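Long-range contacts in protein (alpha-2u-globulin) (Rattus norvegicus, PDB 2A2U), which probably binds small hydrophobic ligands in a lipocalin barrel and forms a complex with a hyaline droplet inducer: residues G36-I41 against Q62-L67; V42-K47 against H160-D165; M136-R141 against E151-L156. All blocks are in the same frame, centred on the assembly; numbering follows the deposited sequence.

Interaction 1. Residues G36-I41 against Q62-L67; sequences GDWFSI and QHIDVL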
ATOM      1  N   GLY A  36      14.876  10.742 -13.105  1.00 18.14           N
ATOM      2  CA  GLY A  36      15.756  10.111 -14.069  1.00 18.14           C
ATOM      3  C   GLY A  36      16.448   8.861 -13.592  1.00 18.14           C
ATOM      4  O   GLY A  36      16.155   8.346 -12.526  1.00 18.14           O
ATOM      5  N   ASP A  37      17.378   8.376 -14.395  1.00 19.36           N
ATOM      6  CA  ASP A  37      18.119   7.174 -14.078  1.00 19.36           C
ATOM      7  C   ASP A  37      19.286   7.414 -13.152  1.00 19.36           C
ATOM      8  O   ASP A  37      19.995   8.413 -13.281  1.00 19.36           O
ATOM      9  CB  ASP A  37      18.613   6.523 -15.355  1.00 39.16           C
ATOM     10  CG  ASP A  37      17.483   6.064 -16.231  1.00 39.16           C
ATOM     11  OD1 ASP A  37      16.718   5.181 -15.807  1.00 39.16           O
ATOM     12  OD2 ASP A  37      17.337   6.590 -17.344  1.00 39.16           O
ATOM     13  N   TRP A  38      19.466   6.495 -12.209  1.00 15.02           N
ATOM     14  CA  TRP A  38      20.554   6.575 -11.247  1.00 15.02           C
ATOM     15  C   TRP A  38      21.118   5.193 -11.066  1.00 15.02           C
ATOM     16  O   TRP A  38      20.427   4.219 -11.312  1.00 15.02           O
ATOM     17  CB  TRP A  38      20.049   7.092  -9.907  1.00  2.00           C
ATOM     18  CG  TRP A  38      19.599   8.508  -9.949  1.00  2.00           C
ATOM     19  CD1 TRP A  38      18.328   8.957 -10.192  1.00  2.00           C
ATOM     20  CD2 TRP A  38      20.408   9.662  -9.738  1.00  2.00           C
ATOM     21  NE1 TRP A  38      18.307  10.330 -10.134  1.00  2.00           N
ATOM     22  CE2 TRP A  38      19.564  10.794  -9.859  1.00  2.00           C
ATOM     23  CE3 TRP A  38      21.768   9.864  -9.454  1.00  2.00           C
ATOM     24  CZ2 TRP A  38      20.044  12.112  -9.708  1.00  2.00           C
ATOM     25  CZ3 TRP A  38      22.247  11.180  -9.304  1.00  2.00           C
ATOM     26  CH2 TRP A  38      21.380  12.285  -9.430  1.00  2.00           C
ATOM     27  N   PHE A  39      22.373   5.106 -10.640  1.00 18.72           N
ATOM     28  CA  PHE A  39      23.033   3.822 -10.433  1.00 18.72           C
ATOM     29  C   PHE A  39      23.621   3.802  -9.043  1.00 18.72           C
ATOM     30  O   PHE A  39      24.004   4.848  -8.524  1.00 18.72           O
ATOM     31  CB  PHE A  39      24.179   3.639 -11.420  1.00 43.21           C
ATOM     32  CG  PHE A  39      23.743   3.543 -12.837  1.00 43.21           C
ATOM     33  CD1 PHE A  39      23.556   4.684 -13.601  1.00 43.21           C
ATOM     34  CD2 PHE A  39      23.527   2.306 -13.416  1.00 43.21           C
ATOM     35  CE1 PHE A  39      23.158   4.594 -14.920  1.00 43.21           C
ATOM     36  CE2 PHE A  39      23.129   2.203 -14.738  1.00 43.21           C
ATOM     37  CZ  PHE A  39      22.943   3.351 -15.490  1.00 43.21           C
ATOM     38  N   SER A  40      23.700   2.618  -8.445  1.00 26.13           N
ATOM     39  CA  SER A  40      24.271   2.462  -7.114  1.00 26.13           C
ATOM     40  C   SER A  40      25.781   2.405  -7.243  1.00 26.13           C
ATOM     41  O   SER A  40      26.311   1.535  -7.927  1.00 26.13           O
ATOM     42  CB  SER A  40      23.748   1.189  -6.451  1.00 26.29           C
ATOM     43  OG  SER A  40      22.412   1.377  -6.033  1.00 26.29           O
ATOM     44  N   ILE A  41      26.465   3.336  -6.585  1.00 26.89           N
ATOM     45  CA  ILE A  41      27.915   3.400  -6.646  1.00 26.89           C
ATOM     46  C   ILE A  41      28.588   2.912  -5.358  1.00 26.89           C
ATOM     47  O   ILE A  41      29.404   1.990  -5.396  1.00 26.89           O
ATOM     48  CB  ILE A  41      28.386   4.834  -6.991  1.00 20.61           C
ATOM     49  CG1 ILE A  41      27.578   5.399  -8.171  1.00 20.61           C
ATOM     50  CG2 ILE A  41      29.871   4.841  -7.301  1.00 20.61           C
ATOM     51  CD1 ILE A  41      27.595   4.551  -9.440  1.00 20.61           C
ATOM     52  N   GLN A  62      18.057   2.075 -10.062  1.00 27.22           N
ATOM     53  CA  GLN A  62      17.877   2.152 -11.506  1.00 27.22           C
ATOM     54  C   GLN A  62      17.274   3.467 -11.969  1.00 27.22           C
ATOM     55  O   GLN A  62      17.767   4.079 -12.913  1.00 27.22           O
ATOM     56  CB  GLN A  62      16.975   1.035 -12.002  1.00 51.99           C
ATOM     57  CG  GLN A  62      17.446  -0.356 -11.715  1.00 51.99           C
ATOM     58  CD  GLN A  62      16.528  -1.380 -12.329  1.00 51.99           C
ATOM     59  OE1 GLN A  62      16.965  -2.432 -12.769  1.00 51.99           O
ATOM     60  NE2 GLN A  62      15.245  -1.068 -12.378  1.00 51.99           N
ATOM     61  N   HIS A  63      16.206   3.901 -11.309  1.00 18.75           N
ATOM     62  CA  HIS A  63      15.523   5.123 -11.702  1.00 18.75           C
ATOM     63  C   HIS A  63      14.782   5.729 -10.522  1.00 18.75           C
ATOM     64  O   HIS A  63      14.336   5.012  -9.638  1.00 18.75           O
ATOM     65  CB  HIS A  63      14.525   4.784 -12.818  1.00 19.46           C
ATOM     66  CG  HIS A  63      13.838   5.968 -13.411  1.00 19.46           C
ATOM     67  ND1 HIS A  63      14.323   6.621 -14.530  1.00 19.46           N
ATOM     68  CD2 HIS A  63      12.702   6.612 -13.066  1.00 19.46           C
ATOM     69  CE1 HIS A  63      13.505   7.616 -14.838  1.00 19.46           C
ATOM     70  NE2 HIS A  63      12.517   7.631 -13.968  1.00 19.46           N
ATOM     71  N   ILE A  64      14.686   7.053 -10.503  1.00 12.55           N
ATOM     72  CA  ILE A  64      13.969   7.774  -9.465  1.00 12.55           C
ATOM     73  C   ILE A  64      12.896   8.621 -10.145  1.00 12.55           C
ATOM     74  O   ILE A  64      13.192   9.366 -11.078  1.00 12.55           O
ATOM     75  CB  ILE A  64      14.897   8.719  -8.665  1.00 15.75           C
ATOM     76  CG1 ILE A  64      15.833   7.910  -7.773  1.00 15.75           C
ATOM     77  CG2 ILE A  64      14.069   9.692  -7.819  1.00 15.75           C
ATOM     78  CD1 ILE A  64      16.744   8.755  -6.914  1.00 15.75           C
ATOM     79  N   ASP A  65      11.649   8.460  -9.709  1.00 16.07           N
ATOM     80  CA  ASP A  65      10.523   9.214 -10.251  1.00 16.07           C
ATOM     81  C   ASP A  65      10.076  10.245  -9.240  1.00 16.07           C
ATOM     82  O   ASP A  65      10.008   9.969  -8.054  1.00 16.07           O
ATOM     83  CB  ASP A  65       9.347   8.294 -10.568  1.00 24.92           C
ATOM     84  CG  ASP A  65       9.579   7.464 -11.790  1.00 24.92           C
ATOM     85  OD1 ASP A  65       9.786   8.056 -12.865  1.00 24.92           O
ATOM     86  OD2 ASP A  65       9.541   6.225 -11.685  1.00 24.92           O
ATOM     87  N   VAL A  66       9.799  11.450  -9.694  1.00 20.47           N
ATOM     88  CA  VAL A  66       9.354  12.479  -8.780  1.00 20.47           C
ATOM     89  C   VAL A  66       7.833  12.591  -8.921  1.00 20.47           C
ATOM     90  O   VAL A  66       7.331  13.000  -9.962  1.00 20.47           O
ATOM     91  CB  VAL A  66      10.100  13.799  -9.062  1.00 18.18           C
ATOM     92  CG1 VAL A  66       9.591  14.895  -8.173  1.00 18.18           C
ATOM     93  CG2 VAL A  66      11.592  13.604  -8.811  1.00 18.18           C
ATOM     94  N   LEU A  67       7.111  12.156  -7.889  1.00 25.57           N
ATOM     95  CA  LEU A  67       5.648  12.147  -7.882  1.00 25.57           C
ATOM     96  C   LEU A  67       5.062  13.208  -6.954  1.00 25.57           C
ATOM     97  O   LEU A  67       5.790  14.062  -6.453  1.00 25.57           O
ATOM     98  CB  LEU A  67       5.173  10.768  -7.433  1.00 12.66           C
ATOM     99  CG  LEU A  67       5.943   9.583  -8.026  1.00 12.66           C
ATOM    100  CD1 LEU A  67       5.619   8.315  -7.279  1.00 12.66           C
ATOM    101  CD2 LEU A  67       5.627   9.431  -9.511  1.00 12.66           C
TER
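Gly-36 and Trp-38 form the Gly-X-Trp signature of the lipocalins; Gly-36 pairs antiparallel with strand 60-67, and Trp-38 reaches it through a backbone bond and its ring. Gly-36 and Ile-64 are a hydrogen-bonded pair, with Gly-36 N 3.0 Å from Ile-64 O and Ile-64 N 2.8 Å from Gly-36 O. Two residues on, Trp-38 N donates to Gln-62 O from above the carbonyl plane. In the non-hydrogen-bonded pair, His-63 ND1 gives a fairly straight bond to Asp-37 OD1 (3.1 Å, 159°); the acceptor lies in the ring plane, but the proton arrives from above the carboxylate. With CG anti to the backbone N (chi1 -175°), the imidazole lies with one face over Gly-36 O, and its NE2 makes a weak bond to Asp-65 OD1. Were an alanine here, Asp-37 would probably lose this partner and the carbonyl of Gly-36 its covering ring. On the other side of the sheet, Ile-64 CD1 sits over the five-membered ring of Trp-38, 4.0 Å from its centroid, while the indole NE1 is bound to Leu-34 O. Gln-62 and His-63 form a classic bulge opposite Lys-74 of strand 70-78; Trp-38 also packs on Tyr-139 of strand 131-140 and on Arg-141.

Interaction 2. Residues V42-K47 against H160-D165; sequences VVASNK and HGITRD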
ATOM      1  N   VAL A  42      28.252   3.524  -4.225  1.00 27.94           N
ATOM      2  CA  VAL A  42      28.837   3.149  -2.936  1.00 27.94           C
ATOM      3  C   VAL A  42      27.773   3.167  -1.843  1.00 27.94           C
ATOM      4  O   VAL A  42      26.966   4.093  -1.771  1.00 27.94           O
ATOM      5  CB  VAL A  42      29.964   4.136  -2.525  1.00 16.89           C
ATOM      6  CG1 VAL A  42      30.554   3.743  -1.196  1.00 16.89           C
ATOM      7  CG2 VAL A  42      31.043   4.177  -3.579  1.00 16.89           C
ATOM      8  N   VAL A  43      27.745   2.116  -1.028  1.00 28.26           N
ATOM      9  CA  VAL A  43      26.809   2.012   0.093  1.00 28.26           C
ATOM     10  C   VAL A  43      27.646   1.839   1.351  1.00 28.26           C
ATOM     11  O   VAL A  43      28.674   1.177   1.324  1.00 28.26           O
ATOM     12  CB  VAL A  43      25.842   0.803  -0.031  1.00 19.11           C
ATOM     13  CG1 VAL A  43      24.992   0.936  -1.267  1.00 19.11           C
ATOM     14  CG2 VAL A  43      26.609  -0.495  -0.069  1.00 19.11           C
ATOM     15  N   ALA A  44      27.208   2.427   2.455  1.00 27.23           N
ATOM     16  CA  ALA A  44      27.957   2.323   3.691  1.00 27.23           C
ATOM     17  C   ALA A  44      27.025   2.267   4.880  1.00 27.23           C
ATOM     18  O   ALA A  44      26.090   3.061   4.980  1.00 27.23           O
ATOM     19  CB  ALA A  44      28.883   3.503   3.825  1.00 14.67           C
ATOM     20  N   SER A  45      27.275   1.313   5.769  1.00 31.69           N
ATOM     21  CA  SER A  45      26.481   1.145   6.981  1.00 31.69           C
ATOM     22  C   SER A  45      27.334   0.452   8.012  1.00 31.69           C
ATOM     23  O   SER A  45      28.087  -0.455   7.666  1.00 31.69           O
ATOM     24  CB  SER A  45      25.248   0.281   6.716  1.00 29.79           C
ATOM     25  OG  SER A  45      24.481   0.122   7.901  1.00 29.79           O
ATOM     26  N   ASN A  46      27.237   0.873   9.269  1.00 56.88           N
ATOM     27  CA  ASN A  46      28.015   0.218  10.313  1.00 56.88           C
ATOM     28  C   ASN A  46      27.438  -1.172  10.592  1.00 56.88           C
ATOM     29  O   ASN A  46      28.153  -2.056  11.071  1.00 56.88           O
ATOM     30  CB  ASN A  46      28.105   1.078  11.576  1.00 49.11           C
ATOM     31  CG  ASN A  46      29.430   1.846  11.670  1.00 49.11           C
ATOM     32  OD1 ASN A  46      30.353   1.615  10.889  1.00 49.11           O
ATOM     33  ND2 ASN A  46      29.527   2.753  12.633  1.00 49.11           N
ATOM     34  N   LYS A  47      26.154  -1.364  10.260  1.00 35.38           N
ATOM     35  CA  LYS A  47      25.477  -2.661  10.404  1.00 35.38           C
ATOM     36  C   LYS A  47      25.729  -3.356   9.066  1.00 35.38           C
ATOM     37  O   LYS A  47      24.808  -3.622   8.291  1.00 35.38           O
ATOM     38  CB  LYS A  47      23.971  -2.481  10.656  1.00 62.90           C
ATOM     39  CG  LYS A  47      23.248  -3.763  11.093  1.00 62.90           C
ATOM     40  CD  LYS A  47      22.176  -3.468  12.146  1.00 62.90           C
ATOM     41  CE  LYS A  47      21.654  -4.734  12.831  1.00 62.90           C
ATOM     42  NZ  LYS A  47      20.640  -5.499  12.044  1.00 62.90           N
ATOM     43  N   HIS A 160      29.614  10.641  10.088  1.00 36.14           N
ATOM     44  CA  HIS A 160      28.360  10.102  10.598  1.00 36.14           C
ATOM     45  C   HIS A 160      28.579   8.789  11.331  1.00 36.14           C
ATOM     46  O   HIS A 160      27.696   7.936  11.377  1.00 36.14           O
ATOM     47  CB  HIS A 160      27.355   9.912   9.462  1.00 27.44           C
ATOM     48  CG  HIS A 160      26.835  11.197   8.910  1.00 27.44           C
ATOM     49  ND1 HIS A 160      25.664  11.771   9.354  1.00 27.44           N
ATOM     50  CD2 HIS A 160      27.338  12.044   7.983  1.00 27.44           C
ATOM     51  CE1 HIS A 160      25.471  12.919   8.724  1.00 27.44           C
ATOM     52  NE2 HIS A 160      26.477  13.104   7.887  1.00 27.44           N
ATOM     53  N   GLY A 161      29.779   8.618  11.869  1.00 30.21           N
ATOM     54  CA  GLY A 161      30.089   7.417  12.615  1.00 30.21           C
ATOM     55  C   GLY A 161      30.314   6.129  11.855  1.00 30.21           C
ATOM     56  O   GLY A 161      30.581   5.108  12.482  1.00 30.21           O
ATOM     57  N   ILE A 162      30.193   6.138  10.533  1.00 38.87           N
ATOM     58  CA  ILE A 162      30.418   4.911   9.771  1.00 38.87           C
ATOM     59  C   ILE A 162      31.890   4.814   9.387  1.00 38.87           C
ATOM     60  O   ILE A 162      32.432   5.715   8.755  1.00 38.87           O
ATOM     61  CB  ILE A 162      29.505   4.828   8.532  1.00 22.90           C
ATOM     62  CG1 ILE A 162      28.038   4.921   8.969  1.00 22.90           C
ATOM     63  CG2 ILE A 162      29.726   3.505   7.813  1.00 22.90           C
ATOM     64  CD1 ILE A 162      27.106   5.421   7.899  1.00 22.90           C
ATOM     65  N   THR A 163      32.537   3.739   9.830  1.00 50.33           N
ATOM     66  CA  THR A 163      33.958   3.509   9.579  1.00 50.33           C
ATOM     67  C   THR A 163      34.254   3.139   8.127  1.00 50.33           C
ATOM     68  O   THR A 163      33.404   2.569   7.440  1.00 50.33           O
ATOM     69  CB  THR A 163      34.518   2.395  10.504  1.00 56.38           C
ATOM     70  OG1 THR A 163      33.963   1.131  10.131  1.00 56.38           O
ATOM     71  CG2 THR A 163      34.151   2.664  11.948  1.00 56.38           C
ATOM     72  N   ARG A 164      35.477   3.438   7.685  1.00 50.99           N
ATOM     73  CA  ARG A 164      35.925   3.156   6.321  1.00 50.99           C
ATOM     74  C   ARG A 164      35.859   1.666   5.976  1.00 50.99           C
ATOM     75  O   ARG A 164      35.876   1.305   4.805  1.00 50.99           O
ATOM     76  CB  ARG A 164      37.353   3.683   6.116  1.00 88.01           C
ATOM     77  CG  ARG A 164      37.577   4.475   4.825  1.00 88.01           C
ATOM     78  CD  ARG A 164      38.134   5.864   5.135  1.00 88.01           C
ATOM     79  NE  ARG A 164      38.289   6.717   3.956  1.00 88.01           N
ATOM     80  CZ  ARG A 164      38.510   8.032   4.001  1.00 88.01           C
ATOM     81  NH1 ARG A 164      38.604   8.678   5.160  1.00 88.01           N
ATOM     82  NH2 ARG A 164      38.643   8.720   2.880  1.00 88.01           N
ATOM     83  N   ASP A 165      35.783   0.806   6.992  1.00 37.29           N
ATOM     84  CA  ASP A 165      35.709  -0.642   6.783  1.00 37.29           C
ATOM     85  C   ASP A 165      34.284  -1.060   6.393  1.00 37.29           C
ATOM     86  O   ASP A 165      34.069  -2.163   5.888  1.00 37.29           O
ATOM     87  CB  ASP A 165      36.147  -1.383   8.060  1.00204.93           C
ATOM     88  CG  ASP A 165      36.334  -2.887   7.851  1.00204.93           C
ATOM     89  OD1 ASP A 165      36.178  -3.393   6.720  1.00204.93           O
ATOM     90  OD2 ASP A 165      36.662  -3.582   8.831  1.00204.93           O
TER
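Asn-46 and Ile-162 bring the end of the first lipocalin barrel strand, 36-44, against the loop that leaves helix 147-158, a mixed contact of one amide side chain and one aliphatic side chain. The helix ends in a Schellman motif with Gly-161, of positive phi, at C-prime; the chain turns there, and Ile-162 lies against the strand end. Ile-162 is buried. With CG1 beside the backbone N (chi1 -57°), its CG2 falls anti to that N and is 4.1 Å from Ala-44 CB; it also reaches Ser-45 N and the amide oxygen of Asn-46. The other branch ends with CD1 3.9 Å from Ala-44 O. Ala-44 also touches Cys-157 of the helix and Ile-167 of strand 167-169, so the isoleucine joins a small apolar cluster between the sheet and the helix end. Beyond it the chain turns: Ser-45 OG accepts from Lys-47 N in an ST turn and is bonded to Gln-134 O as well. The exposed side is held by Asn-46, whose amide spans the loop backbone. Its OD1 is shared between Asn-166 ND2 and the Thr-163 amide. The Thr-163 N-H comes in 25° off the carbonyl plane at 3.2 Å from Asn-46 OD1, with an angle of 158° at the hydrogen, whereas Asn-46 ND2, 2.6 Å from Gly-161 O, makes a bent and weak bond.

Interaction 3. Residues M136-R141 against E151-L156; sequences MVLYGR and EKFAKL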
ATOM      1  N   MET A 136      24.105   5.007   4.390  1.00 20.90           N
ATOM      2  CA  MET A 136      24.417   6.115   3.500  1.00 20.90           C
ATOM      3  C   MET A 136      24.733   5.595   2.119  1.00 20.90           C
ATOM      4  O   MET A 136      25.457   4.621   1.970  1.00 20.90           O
ATOM      5  CB  MET A 136      25.559   6.959   4.052  1.00 27.96           C
ATOM      6  CG  MET A 136      25.065   7.981   5.030  1.00 27.96           C
ATOM      7  SD  MET A 136      26.332   9.013   5.683  1.00 27.96           S
ATOM      8  CE  MET A 136      26.665  10.055   4.309  1.00 27.96           C
ATOM      9  N   VAL A 137      24.140   6.204   1.106  1.00 18.57           N
ATOM     10  CA  VAL A 137      24.379   5.761  -0.258  1.00 18.57           C
ATOM     11  C   VAL A 137      24.726   6.891  -1.203  1.00 18.57           C
ATOM     12  O   VAL A 137      24.300   8.039  -1.018  1.00 18.57           O
ATOM     13  CB  VAL A 137      23.161   5.005  -0.835  1.00 19.48           C
ATOM     14  CG1 VAL A 137      22.977   3.689  -0.131  1.00 19.48           C
ATOM     15  CG2 VAL A 137      21.916   5.832  -0.672  1.00 19.48           C
ATOM     16  N   LEU A 138      25.539   6.547  -2.199  1.00 17.40           N
ATOM     17  CA  LEU A 138      25.956   7.478  -3.233  1.00 17.40           C
ATOM     18  C   LEU A 138      25.438   6.923  -4.548  1.00 17.40           C
ATOM     19  O   LEU A 138      25.699   5.769  -4.871  1.00 17.40           O
ATOM     20  CB  LEU A 138      27.483   7.592  -3.284  1.00  9.55           C
ATOM     21  CG  LEU A 138      28.097   8.390  -4.436  1.00  9.55           C
ATOM     22  CD1 LEU A 138      27.614   9.818  -4.370  1.00  9.55           C
ATOM     23  CD2 LEU A 138      29.607   8.343  -4.353  1.00  9.55           C
ATOM     24  N   TYR A 139      24.631   7.716  -5.250  1.00 23.10           N
ATOM     25  CA  TYR A 139      24.092   7.325  -6.549  1.00 23.10           C
ATOM     26  C   TYR A 139      24.702   8.224  -7.598  1.00 23.10           C
ATOM     27  O   TYR A 139      24.925   9.412  -7.349  1.00 23.10           O
ATOM     28  CB  TYR A 139      22.577   7.502  -6.604  1.00 23.52           C
ATOM     29  CG  TYR A 139      21.821   6.540  -5.744  1.00 23.52           C
ATOM     30  CD1 TYR A 139      22.299   5.257  -5.533  1.00 23.52           C
ATOM     31  CD2 TYR A 139      20.630   6.913  -5.133  1.00 23.52           C
ATOM     32  CE1 TYR A 139      21.616   4.368  -4.739  1.00 23.52           C
ATOM     33  CE2 TYR A 139      19.936   6.031  -4.332  1.00 23.52           C
ATOM     34  CZ  TYR A 139      20.436   4.762  -4.140  1.00 23.52           C
ATOM     35  OH  TYR A 139      19.770   3.866  -3.347  1.00 23.52           O
ATOM     36  N   GLY A 140      24.965   7.659  -8.769  1.00 22.22           N
ATOM     37  CA  GLY A 140      25.534   8.441  -9.844  1.00 22.22           C
ATOM     38  C   GLY A 140      24.655   8.276 -11.052  1.00 22.22           C
ATOM     39  O   GLY A 140      23.969   7.265 -11.149  1.00 22.22           O
ATOM     40  N   ARG A 141      24.631   9.264 -11.944  1.00 28.91           N
ATOM     41  CA  ARG A 141      23.816   9.162 -13.157  1.00 28.91           C
ATOM     42  C   ARG A 141      24.522   8.247 -14.162  1.00 28.91           C
ATOM     43  O   ARG A 141      23.939   7.828 -15.166  1.00 28.91           O
ATOM     44  CB  ARG A 141      23.579  10.537 -13.767  1.00 27.25           C
ATOM     45  CG  ARG A 141      23.110  11.546 -12.759  1.00 27.25           C
ATOM     46  CD  ARG A 141      22.077  12.478 -13.329  1.00 27.25           C
ATOM     47  NE  ARG A 141      20.770  11.848 -13.441  1.00 27.25           N
ATOM     48  CZ  ARG A 141      19.625  12.446 -13.124  1.00 27.25           C
ATOM     49  NH1 ARG A 141      19.611  13.693 -12.668  1.00 27.25           N
ATOM     50  NH2 ARG A 141      18.480  11.798 -13.288  1.00 27.25           N
ATOM     51  N   GLU A 151      35.511  10.064  -2.552  1.00 41.94           N
ATOM     52  CA  GLU A 151      36.264  10.456  -1.362  1.00 41.94           C
ATOM     53  C   GLU A 151      35.403  11.324  -0.465  1.00 41.94           C
ATOM     54  O   GLU A 151      35.346  11.108   0.742  1.00 41.94           O
ATOM     55  CB  GLU A 151      37.514  11.241  -1.740  1.00134.93           C
ATOM     56  CG  GLU A 151      38.816  10.614  -1.286  1.00134.93           C
ATOM     57  CD  GLU A 151      38.921  10.435   0.214  1.00134.93           C
ATOM     58  OE1 GLU A 151      38.426  11.290   0.981  1.00134.93           O
ATOM     59  OE2 GLU A 151      39.538   9.437   0.628  1.00134.93           O
ATOM     60  N   LYS A 152      34.779  12.338  -1.061  1.00 37.22           N
ATOM     61  CA  LYS A 152      33.898  13.257  -0.349  1.00 37.22           C
ATOM     62  C   LYS A 152      32.843  12.449   0.398  1.00 37.22           C
ATOM     63  O   LYS A 152      32.493  12.758   1.536  1.00 37.22           O
ATOM     64  CB  LYS A 152      33.224  14.209  -1.345  1.00101.89           C
ATOM     65  CG  LYS A 152      31.956  14.884  -0.824  1.00101.89           C
ATOM     66  CD  LYS A 152      31.314  15.788  -1.871  1.00101.89           C
ATOM     67  CE  LYS A 152      32.155  17.032  -2.110  1.00101.89           C
ATOM     68  NZ  LYS A 152      31.596  17.982  -3.123  1.00101.89           N
ATOM     69  N   PHE A 153      32.347  11.406  -0.257  1.00 33.63           N
ATOM     70  CA  PHE A 153      31.340  10.542   0.324  1.00 33.63           C
ATOM     71  C   PHE A 153      31.942   9.736   1.462  1.00 33.63           C
ATOM     72  O   PHE A 153      31.331   9.609   2.517  1.00 33.63           O
ATOM     73  CB  PHE A 153      30.752   9.616  -0.748  1.00 25.91           C
ATOM     74  CG  PHE A 153      29.754   8.625  -0.217  1.00 25.91           C
ATOM     75  CD1 PHE A 153      28.484   9.032   0.178  1.00 25.91           C
ATOM     76  CD2 PHE A 153      30.096   7.285  -0.086  1.00 25.91           C
ATOM     77  CE1 PHE A 153      27.577   8.119   0.697  1.00 25.91           C
ATOM     78  CE2 PHE A 153      29.192   6.369   0.432  1.00 25.91           C
ATOM     79  CZ  PHE A 153      27.933   6.789   0.825  1.00 25.91           C
ATOM     80  N   ALA A 154      33.142   9.204   1.246  1.00 29.77           N
ATOM     81  CA  ALA A 154      33.833   8.412   2.261  1.00 29.77           C
ATOM     82  C   ALA A 154      33.998   9.230   3.534  1.00 29.77           C
ATOM     83  O   ALA A 154      33.914   8.695   4.632  1.00 29.77           O
ATOM     84  CB  ALA A 154      35.188   7.957   1.750  1.00 25.33           C
ATOM     85  N   LYS A 155      34.214  10.532   3.371  1.00 48.91           N
ATOM     86  CA  LYS A 155      34.373  11.440   4.498  1.00 48.91           C
ATOM     87  C   LYS A 155      33.060  11.643   5.254  1.00 48.91           C
ATOM     88  O   LYS A 155      33.025  11.542   6.479  1.00 48.91           O
ATOM     89  CB  LYS A 155      34.927  12.786   4.028  1.00 95.43           C
ATOM     90  CG  LYS A 155      36.392  12.731   3.633  1.00 95.43           C
ATOM     91  CD  LYS A 155      36.872  14.069   3.102  1.00 95.43           C
ATOM     92  CE  LYS A 155      38.358  14.030   2.776  1.00 95.43           C
ATOM     93  NZ  LYS A 155      38.795  15.255   2.048  1.00 95.43           N
ATOM     94  N   LEU A 156      31.980  11.928   4.531  1.00 33.00           N
ATOM     95  CA  LEU A 156      30.679  12.126   5.161  1.00 33.00           C
ATOM     96  C   LEU A 156      30.287  10.897   5.972  1.00 33.00           C
ATOM     97  O   LEU A 156      29.686  11.019   7.029  1.00 33.00           O
ATOM     98  CB  LEU A 156      29.610  12.404   4.111  1.00 28.69           C
ATOM     99  CG  LEU A 156      29.726  13.693   3.315  1.00 28.69           C
ATOM    100  CD1 LEU A 156      28.580  13.791   2.332  1.00 28.69           C
ATOM    101  CD2 LEU A 156      29.701  14.858   4.258  1.00 28.69           C
TER
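Phe-153 is the main residue by which helix 147-158 settles on strand 131-140, and its ring is tightly packed against Leu-138. The CB of Leu-138 stands almost squarely above the ring centre, 3.8 Å from the Phe-153 centroid and 9° off the normal, a CH-pi contact. The Leu-138 CD2 branch carries on past the ring to Phe-153 CB, since the two side chains slide by each other in opposite directions. Phe-153 has CG anti to its own N (chi1 177°), which swings the ring off the helix and down onto the strand backbone. Its far end reaches the main chain: Phe-153 CZ is 3.5 Å from Met-136 O, which lies near the ring plane at the edge, and Phe-153 CE1 comes 3.6 Å from Val-137 C. Val-42 of the neighbouring strand 36-44 packs on the same phenylalanine. One helical turn on, the fit is slighter. Met-136 bends at its last torsion to bring CE to 3.8 Å from Leu-156 CB, the two side chains crossing at about a right angle, and Leu-156 goes on to touch Met-121 of strand 119-128. No hydrogen bond joins strand and helix; the contact is van der Waals packing, with the ring edge on the strand backbone. The other helical side chains take no part: Lys-155 is exposed and, like Glu-151 and Lys-152, poorly ordered, although Lys-152 pairs with Glu-21. Val-137 CB points away from the helix, and its side chain touches Phe-122 and Val-43. The axes of segments 136-140 and 151-156 run nearly antiparallel (166°), 9.6 Å apart at closest approach. A helix following the last long barrel strand and lying against the outside of the barrel is characteristic of the lipocalin fold.

Overall arrangement
Strand 36-44 serves two contacts in succession. Its first half enters interaction 1, closing a loop of 20 residues by pairing with strand 60-67; its continuation enters interaction 2, which waits for residues 160-165, so the two cross along the chain and lie on opposite sides of its centre. Interaction 3 opens only after interaction 1 has closed, and its short loop, running from strand 131-140 into helix 147-158, falls wholly within the long span bridged by interaction 2. Backbone bonds from Phe-39 to Gly-140 and between Ala-44 and Met-136 lace strands 36-44 and 131-140 together, while the Arg-164 to Glu-151 salt bridge ties the helix to its following loop.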